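Long-range contact in flavohemoprotein (Vibrio cholerae O1 biovar El Tor, PDB 4EH1), which probably detoxifies nitric oxide, using oxygen and NAD(P)H to convert it to nitrate, with this chain holding the FAD- and NAD(P)H-binding reductase part: residues Leu32-Glu43 / Val99-Tyr110. Numbering follows the deposited sequence.
Sequences LDYQPGQYIGIE and VKLYAPAGDFFY. With SO4 (sulfate ion), chain E.
Strands 39-43 and 99-105, neighbours in the antiparallel sheet of the FAD-binding domain, run side by side; at one end Tyr39 and Ala105 exchange two backbone hydrogen bonds, Tyr39 N reaching Ala105 O at 3.0 Å. The same carbonyl oxygen lies over one face of the Tyr39 ring, and CE1 of that ring comes within 3.5 Å of Gly106 CA. With chi1 at 54°, CG sits between the backbone N and the carbonyl carbon, which brings the ring over Ala105 O and up to Gly106; Tyr39 also lines the pocket of the bound FAD.

Between Tyr39 and Gly41 the register slips by one residue, a beta bulge, before pairing resumes at Gly41-Tyr102 and continues to Glu43-Lys100. On the same sheet face as Tyr39, the Tyr102 hydroxyl donates to Glu43 OE1 at 2.7 Å, arriving from above the carboxylate plane, while Arg52 makes a salt bridge to the same oxygen. Around the bulge, Ile40 CG2 packs on Pro104 CG (3.7 Å), and Ile40 CD1 touches Leu101 CD1 (3.9 Å), the two side chains crossing at about a right angle.

Ahead of strand 39-43, Gln35-Gln38 forms a type II turn, with Gly37 at a positive phi. The Gln38 amide ties this turn to the other segment through NE2, which gives an almost straight bond, 2.8 Å, to a lone pair of Gly106 O, and braces the turn itself through OE1, which accepts from Gln35 N. Gln35 lays CG over the Phe109 ring, 4.2 Å from its centroid, in a CH-pi contact, and a water bridges Gln35 OE1 to Tyr110 O. Helix 126-138 packs against both Pro36 and Tyr110.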
loop_
_atom_site.group_PDB
_atom_site.type_symbol
_atom_site.label_atom_id
_atom_site.label_comp_id
_atom_site.label_asym_id
_atom_site.label_seq_id
_atom_site.Cartn_x
_atom_site.Cartn_y
_atom_site.Cartn_z
ATOM N N LEU A 32 -4.127 -1.894 -23.938
ATOM C CA LEU A 32 -3.808 -3.036 -24.782
ATOM C C LEU A 32 -3.898 -4.379 -24.024
ATOM O O LEU A 32 -3.528 -4.476 -22.844
ATOM C CB LEU A 32 -2.420 -2.850 -25.424
ATOM C CG LEU A 32 -2.308 -1.692 -26.428
ATOM C CD1 LEU A 32 -0.871 -1.481 -26.842
ATOM C CD2 LEU A 32 -3.166 -1.935 -27.667
ATOM N N ASP A 33 -4.404 -5.399 -24.712
ATOM C CA ASP A 33 -4.413 -6.778 -24.220
ATOM C C ASP A 33 -2.960 -7.277 -24.048
ATOM O O ASP A 33 -2.021 -6.696 -24.589
ATOM C CB ASP A 33 -5.190 -7.647 -25.236
ATOM C CG ASP A 33 -5.477 -9.090 -24.746
ATOM O OD1 ASP A 33 -5.490 -9.371 -23.514
ATOM O OD2 ASP A 33 -5.726 -9.949 -25.636
ATOM N N TYR A 34 -2.766 -8.341 -23.287
ATOM C CA TYR A 34 -1.457 -8.959 -23.208
ATOM C C TYR A 34 -1.594 -10.412 -22.793
ATOM O O TYR A 34 -2.671 -10.845 -22.369
ATOM C CB TYR A 34 -0.564 -8.218 -22.190
ATOM C CG TYR A 34 -1.117 -8.202 -20.784
ATOM C CD1 TYR A 34 -0.769 -9.191 -19.860
ATOM C CD2 TYR A 34 -2.004 -7.201 -20.382
ATOM C CE1 TYR A 34 -1.278 -9.170 -18.567
ATOM C CE2 TYR A 34 -2.503 -7.165 -19.115
ATOM C CZ TYR A 34 -2.136 -8.148 -18.202
ATOM O OH TYR A 34 -2.673 -8.134 -16.944
ATOM N N GLN A 35 -0.490 -11.146 -22.894
ATOM C CA GLN A 35 -0.401 -12.508 -22.392
ATOM C C GLN A 35 0.223 -12.524 -20.967
ATOM O O GLN A 35 1.192 -11.796 -20.702
ATOM C CB GLN A 35 0.409 -13.362 -23.377
ATOM C CG GLN A 35 -0.194 -13.440 -24.810
ATOM C CD GLN A 35 -1.638 -13.878 -24.803
ATOM O OE1 GLN A 35 -1.949 -15.010 -24.439
ATOM N NE2 GLN A 35 -2.542 -12.971 -25.181
ATOM N N PRO A 36 -0.346 -13.334 -20.045
ATOM C CA PRO A 36 0.137 -13.347 -18.652
ATOM C C PRO A 36 1.582 -13.830 -18.655
ATOM O O PRO A 36 1.879 -14.902 -19.215
ATOM C CB PRO A 36 -0.775 -14.371 -17.966
ATOM C CG PRO A 36 -1.241 -15.270 -19.062
ATOM C CD PRO A 36 -1.346 -14.390 -20.294
ATOM N N GLY A 37 2.472 -13.011 -18.100
ATOM C CA GLY A 37 3.900 -13.251 -18.192
ATOM C C GLY A 37 4.609 -12.066 -18.814
ATOM O O GLY A 37 5.792 -11.839 -18.560
ATOM N N GLN A 38 3.888 -11.284 -19.621
ATOM C CA GLN A 38 4.502 -10.131 -20.299
ATOM C C GLN A 38 4.667 -8.943 -19.363
ATOM O O GLN A 38 4.118 -8.940 -18.246
ATOM C CB GLN A 38 3.746 -9.729 -21.556
ATOM C CG GLN A 38 3.760 -10.802 -22.605
ATOM C CD GLN A 38 3.164 -10.331 -23.895
ATOM O OE1 GLN A 38 2.003 -9.914 -23.947
ATOM N NE2 GLN A 38 3.951 -10.387 -24.952
ATOM N N TYR A 39 5.436 -7.949 -19.804
ATOM C CA TYR A 39 5.741 -6.779 -18.952
ATOM C C TYR A 39 5.461 -5.485 -19.701
ATOM O O TYR A 39 5.455 -5.464 -20.934
ATOM C CB TYR A 39 7.225 -6.779 -18.494
ATOM C CG TYR A 39 8.187 -6.891 -19.654
ATOM C CD1 TYR A 39 8.659 -8.121 -20.067
ATOM C CD2 TYR A 39 8.566 -5.762 -20.381
ATOM C CE1 TYR A 39 9.508 -8.233 -21.179
ATOM C CE2 TYR A 39 9.400 -5.856 -21.472
ATOM C CZ TYR A 39 9.867 -7.091 -21.870
ATOM O OH TYR A 39 10.709 -7.171 -22.947
ATOM N N ILE A 40 5.236 -4.414 -18.951
ATOM C CA ILE A 40 5.173 -3.097 -19.544
ATOM C C ILE A 40 6.444 -2.360 -19.167
ATOM O O ILE A 40 7.312 -2.896 -18.460
ATOM C CB ILE A 40 3.882 -2.293 -19.136
ATOM C CG1 ILE A 40 3.624 -2.327 -17.620
ATOM C CG2 ILE A 40 2.657 -2.886 -19.788
ATOM C CD1 ILE A 40 4.414 -1.318 -16.833
ATOM N N GLY A 41 6.549 -1.134 -19.656
ATOM C CA GLY A 41 7.655 -0.262 -19.330
ATOM C C GLY A 41 7.172 0.931 -18.524
ATOM O O GLY A 41 6.111 1.503 -18.810
ATOM N N ILE A 42 7.932 1.308 -17.506
ATOM C CA ILE A 42 7.624 2.511 -16.753
ATOM C C ILE A 42 8.760 3.519 -16.939
ATOM O O ILE A 42 9.932 3.158 -16.865
ATOM C CB ILE A 42 7.466 2.214 -15.253
ATOM C CG1 ILE A 42 6.253 1.292 -15.000
ATOM C CG2 ILE A 42 7.317 3.512 -14.454
ATOM C CD1 ILE A 42 4.888 1.966 -15.217
ATOM N N GLU A 43 8.415 4.784 -17.162
ATOM C CA GLU A 43 9.423 5.817 -17.324
ATOM C C GLU A 43 9.162 6.992 -16.402
ATOM O O GLU A 43 8.054 7.532 -16.347
ATOM C CB GLU A 43 9.473 6.290 -18.775
ATOM C CG GLU A 43 10.004 7.680 -18.977
ATOM C CD GLU A 43 9.856 8.118 -20.436
ATOM O OE1 GLU A 43 10.355 7.389 -21.324
ATOM O OE2 GLU A 43 9.223 9.171 -20.700
ATOM N N VAL A 99 2.428 8.576 -14.388
ATOM C CA VAL A 99 3.690 8.078 -14.912
ATOM C C VAL A 99 3.526 7.832 -16.379
ATOM O O VAL A 99 2.425 7.837 -16.871
ATOM C CB VAL A 99 4.102 6.719 -14.295
ATOM C CG1 VAL A 99 4.262 6.828 -12.786
ATOM C CG2 VAL A 99 3.104 5.639 -14.670
ATOM N N LYS A 100 4.631 7.612 -17.082
ATOM C CA LYS A 100 4.561 7.304 -18.495
ATOM C C LYS A 100 4.801 5.817 -18.657
ATOM O O LYS A 100 5.744 5.262 -18.076
ATOM C CB LYS A 100 5.618 8.088 -19.239
ATOM C CG LYS A 100 5.605 9.567 -18.909
ATOM C CD LYS A 100 4.343 10.246 -19.417
ATOM C CE LYS A 100 4.004 11.465 -18.578
ATOM N NZ LYS A 100 2.854 12.227 -19.147
ATOM N N LEU A 101 3.954 5.183 -19.454
ATOM C CA LEU A 101 3.896 3.733 -19.532
ATOM C C LEU A 101 3.977 3.221 -20.972
ATOM O O LEU A 101 3.268 3.709 -21.848
ATOM C CB LEU A 101 2.584 3.244 -18.917
ATOM C CG LEU A 101 2.413 1.729 -18.830
ATOM C CD1 LEU A 101 1.649 1.357 -17.577
ATOM C CD2 LEU A 101 1.679 1.188 -20.082
ATOM N N TYR A 102 4.795 2.192 -21.183
ATOM C CA TYR A 102 4.990 1.621 -22.506
ATOM C C TYR A 102 4.266 0.310 -22.564
ATOM O O TYR A 102 4.141 -0.359 -21.562
ATOM C CB TYR A 102 6.468 1.400 -22.787
ATOM C CG TYR A 102 7.185 2.687 -22.985
ATOM C CD1 TYR A 102 7.638 3.425 -21.891
ATOM C CD2 TYR A 102 7.399 3.194 -24.261
ATOM C CE1 TYR A 102 8.311 4.642 -22.068
ATOM C CE2 TYR A 102 8.079 4.402 -24.448
ATOM C CZ TYR A 102 8.526 5.120 -23.341
ATOM O OH TYR A 102 9.200 6.309 -23.513
ATOM N N ALA A 103 3.827 -0.041 -23.763
ATOM C CA ALA A 103 2.877 -1.111 -24.030
ATOM C C ALA A 103 3.455 -2.469 -23.726
ATOM O O ALA A 103 4.657 -2.645 -23.763
ATOM C CB ALA A 103 2.484 -1.047 -25.511
ATOM N N PRO A 104 2.596 -3.459 -23.475
ATOM C CA PRO A 104 3.085 -4.794 -23.122
ATOM C C PRO A 104 3.968 -5.452 -24.178
ATOM O O PRO A 104 3.715 -5.322 -25.366
ATOM C CB PRO A 104 1.786 -5.602 -22.927
ATOM C CG PRO A 104 0.765 -4.568 -22.515
ATOM C CD PRO A 104 1.126 -3.364 -23.370
ATOM N N ALA A 105 4.987 -6.180 -23.722
ATOM C CA ALA A 105 5.932 -6.881 -24.595
ATOM C C ALA A 105 6.508 -8.087 -23.848
ATOM O O ALA A 105 6.209 -8.303 -22.667
ATOM C CB ALA A 105 7.080 -5.926 -25.041
ATOM N N GLY A 106 7.332 -8.869 -24.532
ATOM C CA GLY A 106 8.039 -9.962 -23.892
ATOM C C GLY A 106 7.655 -11.307 -24.472
ATOM O O GLY A 106 6.519 -11.518 -24.872
ATOM N N ASP A 107 8.619 -12.218 -24.483
ATOM C CA ASP A 107 8.473 -13.518 -25.108
ATOM C C ASP A 107 8.155 -14.577 -24.089
ATOM O O ASP A 107 7.990 -15.735 -24.430
ATOM C CB ASP A 107 9.766 -13.887 -25.819
ATOM C CG ASP A 107 10.033 -12.998 -27.011
ATOM O OD1 ASP A 107 9.062 -12.715 -27.763
ATOM O OD2 ASP A 107 11.203 -12.570 -27.180
ATOM N N PHE A 108 8.095 -14.185 -22.822
ATOM C CA PHE A 108 7.760 -15.139 -21.788
ATOM C C PHE A 108 6.291 -14.973 -21.398
ATOM O O PHE A 108 5.883 -13.921 -20.905
ATOM C CB PHE A 108 8.708 -14.989 -20.591
ATOM C CG PHE A 108 8.253 -15.731 -19.373
ATOM C CD1 PHE A 108 8.585 -17.068 -19.197
ATOM C CD2 PHE A 108 7.465 -15.100 -18.419
ATOM C CE1 PHE A 108 8.172 -17.748 -18.069
ATOM C CE2 PHE A 108 7.035 -15.764 -17.303
ATOM C CZ PHE A 108 7.399 -17.094 -17.117
ATOM N N PHE A 109 5.495 -16.006 -21.645
ATOM C CA PHE A 109 4.084 -15.984 -21.251
ATOM C C PHE A 109 3.450 -17.349 -21.309
ATOM O O PHE A 109 3.904 -18.234 -22.013
ATOM C CB PHE A 109 3.255 -15.002 -22.088
ATOM C CG PHE A 109 3.412 -15.179 -23.584
ATOM C CD1 PHE A 109 2.587 -16.039 -24.292
ATOM C CD2 PHE A 109 4.371 -14.461 -24.280
ATOM C CE1 PHE A 109 2.730 -16.188 -25.667
ATOM C CE2 PHE A 109 4.523 -14.612 -25.639
ATOM C CZ PHE A 109 3.709 -15.476 -26.337
ATOM N N TYR A 110 2.381 -17.509 -20.547
ATOM C CA TYR A 110 1.727 -18.785 -20.479
ATOM C C TYR A 110 1.029 -19.099 -21.813
ATOM O O TYR A 110 0.335 -18.258 -22.389
ATOM C CB TYR A 110 0.714 -18.793 -19.342
ATOM C CG TYR A 110 -0.068 -20.063 -19.321
ATOM C CD1 TYR A 110 0.474 -21.200 -18.760
ATOM C CD2 TYR A 110 -1.324 -20.140 -19.895
ATOM C CE1 TYR A 110 -0.188 -22.365 -18.748
ATOM C CE2 TYR A 110 -2.024 -21.331 -19.883
ATOM C CZ TYR A 110 -1.437 -22.447 -19.301
ATOM O OH TYR A 110 -2.078 -23.669 -19.245
HETATM S S SO4 E . 4.271 2.555 -26.620
HETATM O O1 SO4 E . 5.264 3.533 -27.072
HETATM O O2 SO4 E . 3.036 2.731 -27.356
HETATM O O3 SO4 E . 4.760 1.191 -26.808
HETATM O O4 SO4 E . 3.927 2.757 -25.221
HETATM O O HOH W 1 -0.911 -17.514 -24.564
HETATM O O HOH W 2 6.789 9.721 -15.659
#